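Local coordinates for transketolase (Campylobacter jejuni, PDB 3L84), which belongs to the transketolase family of thiamine diphosphate-dependent enzymes and is built as a homodimer of three-domain subunits, at residues 420-425 against 459-464; 441-446 against 584-589. All coordinates share one frame; numbering follows the deposited sequence.

Contact 1: 420-425 against 459-464; sequences YLKPAA and LSTFRA
Carbon against carbon is the whole of the direct contact between Lys422 and Thr461, and the geometry is tight: CE of Lys422 lies 3.5 Å from CG2 of Thr461, closer than usual van der Waals spacing. The lysine reaches over from its helix because CG is anti to the backbone N (chi1 173°), after which the chain bends at chi2 and chi4, bringing first CD, 3.8 Å from the same methyl, and then CE against the threonine.

A second apolar patch forms at the far end of the Phe462 ring. Its CZ stands 4.3 Å from CB of Ala425, while CE1 is also 4.3 Å from CD of Lys422; both carbons approach the ring obliquely. Phe439 and Phe468 meet this ring edge-to-face, so it joins a larger aromatic group. The two helical segments run almost parallel, at 5°, but their axes stay 12.0 Å apart, so side chains span the gap.

The polar ends are directed to the dimer interface. NZ of Lys422 makes salt bridges with Glu457 and Glu419 of the second subunit, and Thr461 OG1 is hydrogen-bonded to Thr461 OG1 of that subunit.

With no hydrogen bond across the segments, the chemistry implies a division of labour: hydrocarbon joins two helices of one pyrimidine-binding domain, while the buried ammonium, probably stabilised by two carboxylates, links the subunits.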
ATOM      1  N   TYR A 420      -2.581  -1.223   2.855  1.00  6.42           N
ATOM      2  CA  TYR A 420      -3.192  -0.967   1.542  1.00  6.74           C
ATOM      3  C   TYR A 420      -3.438   0.500   1.326  1.00  7.58           C
ATOM      4  O   TYR A 420      -3.488   0.909   0.145  1.00  9.93           O
ATOM      5  CB  TYR A 420      -4.518  -1.729   1.390  1.00  7.07           C
ATOM      6  CG  TYR A 420      -4.437  -3.194   1.011  1.00  6.68           C
ATOM      7  CD1 TYR A 420      -3.901  -4.143   1.842  1.00  8.28           C
ATOM      8  CD2 TYR A 420      -5.008  -3.638  -0.189  1.00  8.39           C
ATOM      9  CE1 TYR A 420      -3.884  -5.486   1.496  1.00  7.67           C
ATOM     10  CE2 TYR A 420      -4.996  -4.987  -0.553  1.00  8.97           C
ATOM     11  CZ  TYR A 420      -4.448  -5.914   0.297  1.00  8.79           C
ATOM     12  OH  TYR A 420      -4.441  -7.270  -0.065  1.00  9.01           O
ATOM     13  N   LEU A 421      -3.605   1.298   2.378  1.00  6.08           N
ATOM     14  CA  LEU A 421      -3.932   2.731   2.260  1.00  6.45           C
ATOM     15  C   LEU A 421      -2.802   3.678   2.653  1.00  6.62           C
ATOM     16  O   LEU A 421      -2.960   4.917   2.588  1.00  6.64           O
ATOM     17  CB  LEU A 421      -5.255   3.089   2.972  1.00  6.77           C
ATOM     18  CG  LEU A 421      -5.342   2.774   4.469  1.00  6.75           C
ATOM     19  CD1 LEU A 421      -4.423   3.640   5.345  1.00  8.42           C
ATOM     20  CD2 LEU A 421      -6.804   2.932   4.929  1.00  7.77           C
ATOM     21  N   LYS A 422      -1.651   3.140   3.077  1.00  6.58           N
ATOM     22  CA  LYS A 422      -0.546   3.950   3.598  1.00  6.60           C
ATOM     23  C   LYS A 422      -0.131   5.093   2.654  1.00  6.78           C
ATOM     24  O   LYS A 422       0.122   6.184   3.144  1.00  6.54           O
ATOM     25  CB  LYS A 422       0.621   3.037   3.964  1.00  7.66           C
ATOM     26  CG  LYS A 422       1.936   3.724   4.375  1.00  7.73           C
ATOM     27  CD  LYS A 422       1.856   4.536   5.634  1.00  9.75           C
ATOM     28  CE  LYS A 422       3.195   5.212   5.944  1.00  7.89           C
ATOM     29  NZ  LYS A 422       3.450   6.326   4.970  1.00  8.33           N
ATOM     30  N   PRO A 423      -0.078   4.893   1.331  1.00  5.88           N
ATOM     31  CA  PRO A 423       0.387   6.034   0.499  1.00  6.31           C
ATOM     32  C   PRO A 423      -0.534   7.231   0.594  1.00  6.43           C
ATOM     33  O   PRO A 423      -0.095   8.378   0.544  1.00  7.16           O
ATOM     34  CB  PRO A 423       0.404   5.451  -0.927  1.00  6.71           C
ATOM     35  CG  PRO A 423       0.565   4.011  -0.728  1.00  7.25           C
ATOM     36  CD  PRO A 423      -0.219   3.659   0.534  1.00  7.76           C
ATOM     37  N   ALA A 424      -1.842   7.008   0.727  1.00  6.67           N
ATOM     38  CA  ALA A 424      -2.815   8.075   0.888  1.00  5.94           C
ATOM     39  C   ALA A 424      -2.787   8.643   2.295  1.00  6.06           C
ATOM     40  O   ALA A 424      -2.948   9.843   2.478  1.00  6.51           O
ATOM     41  CB  ALA A 424      -4.239   7.561   0.537  1.00  7.38           C
ATOM     42  N   ALA A 425      -2.565   7.807   3.317  1.00  6.25           N
ATOM     43  CA  ALA A 425      -2.351   8.336   4.655  1.00  6.06           C
ATOM     44  C   ALA A 425      -1.181   9.311   4.675  1.00  5.68           C
ATOM     45  O   ALA A 425      -1.205  10.330   5.360  1.00  6.25           O
ATOM     46  CB  ALA A 425      -2.159   7.202   5.679  1.00  6.51           C
ATOM     47  N   LEU A 459       2.605  -0.537  13.715  1.00  6.45           N
ATOM     48  CA  LEU A 459       2.783   0.519  14.700  1.00  7.10           C
ATOM     49  C   LEU A 459       4.072   1.274  14.405  1.00  7.06           C
ATOM     50  O   LEU A 459       4.115   2.515  14.467  1.00  8.62           O
ATOM     51  CB  LEU A 459       2.777  -0.108  16.086  1.00  9.69           C
ATOM     52  CG  LEU A 459       2.513   0.695  17.318  1.00 11.98           C
ATOM     53  CD1 LEU A 459       1.194   1.491  17.194  1.00 11.41           C
ATOM     54  CD2 LEU A 459       2.420  -0.257  18.501  1.00 11.84           C
ATOM     55  N   SER A 460       5.146   0.586  14.060  1.00  6.66           N
ATOM     56  CA  SER A 460       6.413   1.243  13.719  1.00  7.30           C
ATOM     57  C   SER A 460       6.246   2.176  12.521  1.00  7.73           C
ATOM     58  O   SER A 460       6.774   3.276  12.498  1.00  7.41           O
ATOM     59  CB  SER A 460       7.521   0.258  13.417  1.00  7.78           C
ATOM     60  OG  SER A 460       7.922  -0.478  14.547  1.00 10.39           O
ATOM     61  N   THR A 461       5.550   1.718  11.484  1.00  6.41           N
ATOM     62  CA  THR A 461       5.289   2.527  10.302  1.00  5.98           C
ATOM     63  C   THR A 461       4.581   3.821  10.641  1.00  6.22           C
ATOM     64  O   THR A 461       5.038   4.893  10.235  1.00  7.64           O
ATOM     65  CB  THR A 461       4.461   1.778   9.285  1.00  7.23           C
ATOM     66  OG1 THR A 461       5.192   0.620   8.852  1.00  7.77           O
ATOM     67  CG2 THR A 461       4.067   2.630   8.085  1.00  7.84           C
ATOM     68  N   PHE A 462       3.476   3.735  11.375  1.00  6.34           N
ATOM     69  CA  PHE A 462       2.714   4.928  11.682  1.00  7.05           C
ATOM     70  C   PHE A 462       3.449   5.864  12.636  1.00  6.74           C
ATOM     71  O   PHE A 462       3.365   7.083  12.470  1.00  8.10           O
ATOM     72  CB  PHE A 462       1.279   4.579  12.124  1.00  7.99           C
ATOM     73  CG  PHE A 462       0.390   4.409  10.972  1.00  9.67           C
ATOM     74  CD1 PHE A 462       0.403   3.281  10.222  1.00 10.86           C
ATOM     75  CD2 PHE A 462      -0.469   5.456  10.634  1.00 12.92           C
ATOM     76  CE1 PHE A 462      -0.413   3.208   9.030  1.00 14.08           C
ATOM     77  CE2 PHE A 462      -1.273   5.367   9.533  1.00 14.59           C
ATOM     78  CZ  PHE A 462      -1.210   4.284   8.717  1.00 13.47           C
ATOM     79  N   ARG A 463       4.201   5.337  13.582  1.00  5.90           N
ATOM     80  CA  ARG A 463       4.997   6.183  14.445  1.00  5.74           C
ATOM     81  C   ARG A 463       6.106   6.852  13.677  1.00  7.27           C
ATOM     82  O   ARG A 463       6.382   8.043  13.931  1.00  9.56           O
ATOM     83  CB  ARG A 463       5.555   5.397  15.610  1.00  6.70           C
ATOM     84  CG  ARG A 463       4.471   4.985  16.585  1.00  6.42           C
ATOM     85  CD  ARG A 463       5.035   4.079  17.637  1.00  7.22           C
ATOM     86  NE  ARG A 463       4.053   3.781  18.681  1.00  7.21           N
ATOM     87  CZ  ARG A 463       4.184   2.799  19.542  1.00  8.70           C
ATOM     88  NH1 ARG A 463       5.175   1.929  19.423  1.00 10.76           N
ATOM     89  NH2 ARG A 463       3.239   2.626  20.474  1.00 10.87           N
ATOM     90  N   ALA A 464       6.719   6.193  12.697  1.00  6.26           N
ATOM     91  CA  ALA A 464       7.811   6.781  11.935  1.00  6.40           C
ATOM     92  C   ALA A 464       7.328   7.838  10.946  1.00  6.72           C
ATOM     93  O   ALA A 464       8.090   8.734  10.586  1.00  6.89           O
ATOM     94  CB  ALA A 464       8.575   5.713  11.185  1.00  7.43           C
TER

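Contact 2: 441-446 against 584-589; sequences HDSIGV and VEAAHS
Ala586 meets the 441-446 loop with its methyl group, which forms the dry part of the contact. Its CB lies 4.0 Å from CB of Ser443 and 4.4 Å from CG1 of Ile444, so one small side chain touches two successive residues. Phe615 of helix 611-617 also packs on both Ser443 and Ile444.

The other part is looser and hydrated, although buried. Two waters bridge the backbones, both donating to Ala586 O. Water 1, 2.9 Å from Ala586 O, also donates to Asp442 O. Water 2 lies 2.8 Å from Ala586 O and accepts from Ile444 N. No direct hydrogen bond joins the backbones.

With chi1 at 77°, Ser443 OG sits between its backbone N and carbonyl carbon, where it accepts from Gly445 N over 2.9 Å at an N-H...O angle of 161°. This is an ST turn leading into the 3-10 segment 444-446. Facing it, Ala586 centres an inverse gamma turn, and Ser589 OG, donating to Glu585 OE1 over 2.7 Å, holds that loop. The two loops follow strand 436-440 of the parallel sheet and strand 580-584 of the mixed sheet, and here form a water-bridged junction between the pyrimidine-binding and C-terminal domains.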
ATOM      1  N   HIS A 441      -8.433  -4.446  15.394  1.00  5.23           N
ATOM      2  CA  HIS A 441      -7.789  -5.751  15.253  1.00  6.29           C
ATOM      3  C   HIS A 441      -6.286  -5.557  15.244  1.00  5.94           C
ATOM      4  O   HIS A 441      -5.556  -5.980  14.356  1.00  6.52           O
ATOM      5  CB  HIS A 441      -8.318  -6.477  14.024  1.00  6.12           C
ATOM      6  CG  HIS A 441      -9.745  -6.899  14.154  1.00  6.38           C
ATOM      7  ND1 HIS A 441     -10.772  -6.002  14.369  1.00  6.74           N
ATOM      8  CD2 HIS A 441     -10.311  -8.125  14.110  1.00  8.93           C
ATOM      9  CE1 HIS A 441     -11.914  -6.668  14.453  1.00  7.13           C
ATOM     10  NE2 HIS A 441     -11.657  -7.960  14.327  1.00  8.73           N
ATOM     11  N   ASP A 442      -5.787  -4.961  16.314  1.00  5.89           N
ATOM     12  CA  ASP A 442      -4.422  -4.389  16.308  1.00  5.86           C
ATOM     13  C   ASP A 442      -3.262  -5.318  16.563  1.00  6.13           C
ATOM     14  O   ASP A 442      -2.138  -4.845  16.495  1.00  6.68           O
ATOM     15  CB  ASP A 442      -4.326  -3.252  17.336  1.00  6.42           C
ATOM     16  CG  ASP A 442      -4.340  -3.717  18.782  1.00  8.87           C
ATOM     17  OD1 ASP A 442      -5.062  -4.665  19.103  1.00  8.18           O
ATOM     18  OD2 ASP A 442      -3.678  -3.041  19.609  1.00  9.24           O
ATOM     19  N   SER A 443      -3.480  -6.594  16.828  1.00  5.60           N
ATOM     20  CA  SER A 443      -2.376  -7.430  17.259  1.00  6.16           C
ATOM     21  C   SER A 443      -2.665  -8.902  17.033  1.00  6.72           C
ATOM     22  O   SER A 443      -3.698  -9.290  16.498  1.00  6.92           O
ATOM     23  CB  SER A 443      -2.067  -7.200  18.744  1.00  6.99           C
ATOM     24  OG  SER A 443      -3.032  -7.876  19.537  1.00  8.55           O
ATOM     25  N   ILE A 444      -1.739  -9.738  17.489  1.00  6.41           N
ATOM     26  CA  ILE A 444      -1.924 -11.200  17.561  1.00  7.41           C
ATOM     27  C   ILE A 444      -3.174 -11.587  18.335  1.00  7.69           C
ATOM     28  O   ILE A 444      -3.623 -12.723  18.196  1.00  7.80           O
ATOM     29  CB  ILE A 444      -0.699 -11.902  18.205  1.00  6.97           C
ATOM     30  CG1 ILE A 444      -0.233 -11.225  19.519  1.00  7.68           C
ATOM     31  CG2 ILE A 444       0.461 -11.941  17.210  1.00  8.26           C
ATOM     32  CD1 ILE A 444       0.667 -12.132  20.415  1.00  8.49           C
ATOM     33  N   GLY A 445      -3.765 -10.676  19.111  1.00  8.19           N
ATOM     34  CA  GLY A 445      -5.046 -10.923  19.760  1.00  8.57           C
ATOM     35  C   GLY A 445      -6.181 -11.205  18.788  1.00  9.06           C
ATOM     36  O   GLY A 445      -7.235 -11.734  19.180  1.00 10.85           O
ATOM     37  N   VAL A 446      -5.983 -10.890  17.511  1.00  8.63           N
ATOM     38  CA  VAL A 446      -6.875 -11.350  16.447  1.00  9.23           C
ATOM     39  C   VAL A 446      -7.148 -12.860  16.509  1.00  8.93           C
ATOM     40  O   VAL A 446      -8.270 -13.325  16.266  1.00  9.71           O
ATOM     41  CB  VAL A 446      -6.263 -10.931  15.085  1.00  9.14           C
ATOM     42  CG1 VAL A 446      -6.845 -11.744  13.918  1.00 11.35           C
ATOM     43  CG2 VAL A 446      -6.511  -9.451  14.869  1.00 10.04           C
ATOM     44  N   VAL A 584       6.917  -2.871  26.725  1.00  7.60           N
ATOM     45  CA  VAL A 584       6.165  -4.072  26.475  1.00  7.35           C
ATOM     46  C   VAL A 584       5.018  -3.774  25.498  1.00  7.53           C
ATOM     47  O   VAL A 584       4.113  -2.990  25.788  1.00  8.21           O
ATOM     48  CB  VAL A 584       5.577  -4.609  27.796  1.00  7.88           C
ATOM     49  CG1 VAL A 584       4.841  -5.912  27.536  1.00  9.42           C
ATOM     50  CG2 VAL A 584       6.677  -4.770  28.893  1.00  8.59           C
ATOM     51  N   GLU A 585       5.064  -4.391  24.315  1.00  8.08           N
ATOM     52  CA  GLU A 585       4.053  -4.187  23.290  1.00  8.80           C
ATOM     53  C   GLU A 585       3.958  -5.442  22.434  1.00  7.76           C
ATOM     54  O   GLU A 585       4.959  -6.022  22.095  1.00  7.96           O
ATOM     55  CB  GLU A 585       4.393  -2.994  22.380  1.00 10.78           C
ATOM     56  CG  GLU A 585       4.128  -1.634  22.970  1.00 12.60           C
ATOM     57  CD  GLU A 585       4.236  -0.489  21.965  1.00 13.37           C
ATOM     58  OE1 GLU A 585       5.014  -0.554  20.958  1.00 12.86           O
ATOM     59  OE2 GLU A 585       3.583   0.522  22.226  1.00 14.13           O
ATOM     60  N   ALA A 586       2.746  -5.768  22.012  1.00  8.06           N
ATOM     61  CA  ALA A 586       2.501  -6.872  21.079  1.00  7.39           C
ATOM     62  C   ALA A 586       2.731  -6.374  19.653  1.00  8.09           C
ATOM     63  O   ALA A 586       1.809  -6.204  18.846  1.00  7.88           O
ATOM     64  CB  ALA A 586       1.084  -7.454  21.248  1.00  8.29           C
ATOM     65  N   ALA A 587       3.988  -6.096  19.369  1.00  8.50           N
ATOM     66  CA  ALA A 587       4.423  -5.474  18.100  1.00  7.52           C
ATOM     67  C   ALA A 587       5.915  -5.624  18.022  1.00  8.12           C
ATOM     68  O   ALA A 587       6.574  -5.865  19.037  1.00  7.89           O
ATOM     69  CB  ALA A 587       4.028  -3.990  18.068  1.00  8.79           C
ATOM     70  N   HIS A 588       6.470  -5.432  16.836  1.00  8.30           N
ATOM     71  CA  HIS A 588       7.941  -5.368  16.671  1.00  8.79           C
ATOM     72  C   HIS A 588       8.223  -3.913  16.589  1.00 12.08           C
ATOM     73  O   HIS A 588       8.159  -3.327  15.489  1.00 13.11           O
ATOM     74  CB  HIS A 588       8.362  -6.035  15.381  1.00  9.55           C
ATOM     75  CG  HIS A 588       9.830  -6.147  15.233  1.00  8.85           C
ATOM     76  ND1 HIS A 588      10.412  -6.221  13.999  1.00 10.68           N
ATOM     77  CD2 HIS A 588      10.828  -6.296  16.142  1.00  8.72           C
ATOM     78  CE1 HIS A 588      11.718  -6.353  14.150  1.00 10.69           C
ATOM     79  NE2 HIS A 588      12.005  -6.382  15.432  1.00  9.63           N
ATOM     80  N   SER A 589       8.454  -3.331  17.753  1.00 10.73           N
ATOM     81  CA  SER A 589       8.538  -1.870  17.935  1.00 11.78           C
ATOM     82  C   SER A 589       9.899  -1.457  18.588  1.00 10.29           C
ATOM     83  O   SER A 589      10.043  -1.038  19.743  1.00 11.29           O
ATOM     84  CB  SER A 589       7.272  -1.288  18.587  1.00 14.17           C
ATOM     85  OG  SER A 589       6.813  -2.103  19.658  1.00 16.25           O
TER
HETATM   86  O   HOH W   1       0.636  -4.436  16.814  1.00  9.91           O
HETATM   87  O   HOH W   2       0.800  -8.378  17.341  1.00  7.30           O

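Following the chain from the N terminus, past the thiamine diphosphate-binding part, the first segment reached is on helix 418-431; strand 436-440 and the 441-446 loop come next, before helix 458-464 closes contact 1 across 33 intervening residues. Contact 2 closes much later, when the chain leaves strand 580-584, with 137 residues between its two segments. Their segments alternate, so the two closures cross. Contact 1 stays within the pyrimidine-binding domain; contact 2 joins that domain to the C-terminal one. Their centres are 16 Å apart, yet they meet directly: Arg463 NH2 forms a 2.8 Å salt bridge with Glu585 OE2, and Ser460 OG lies against His588 O, 3.0 Å away. Helix 458-464 therefore bears on both domains.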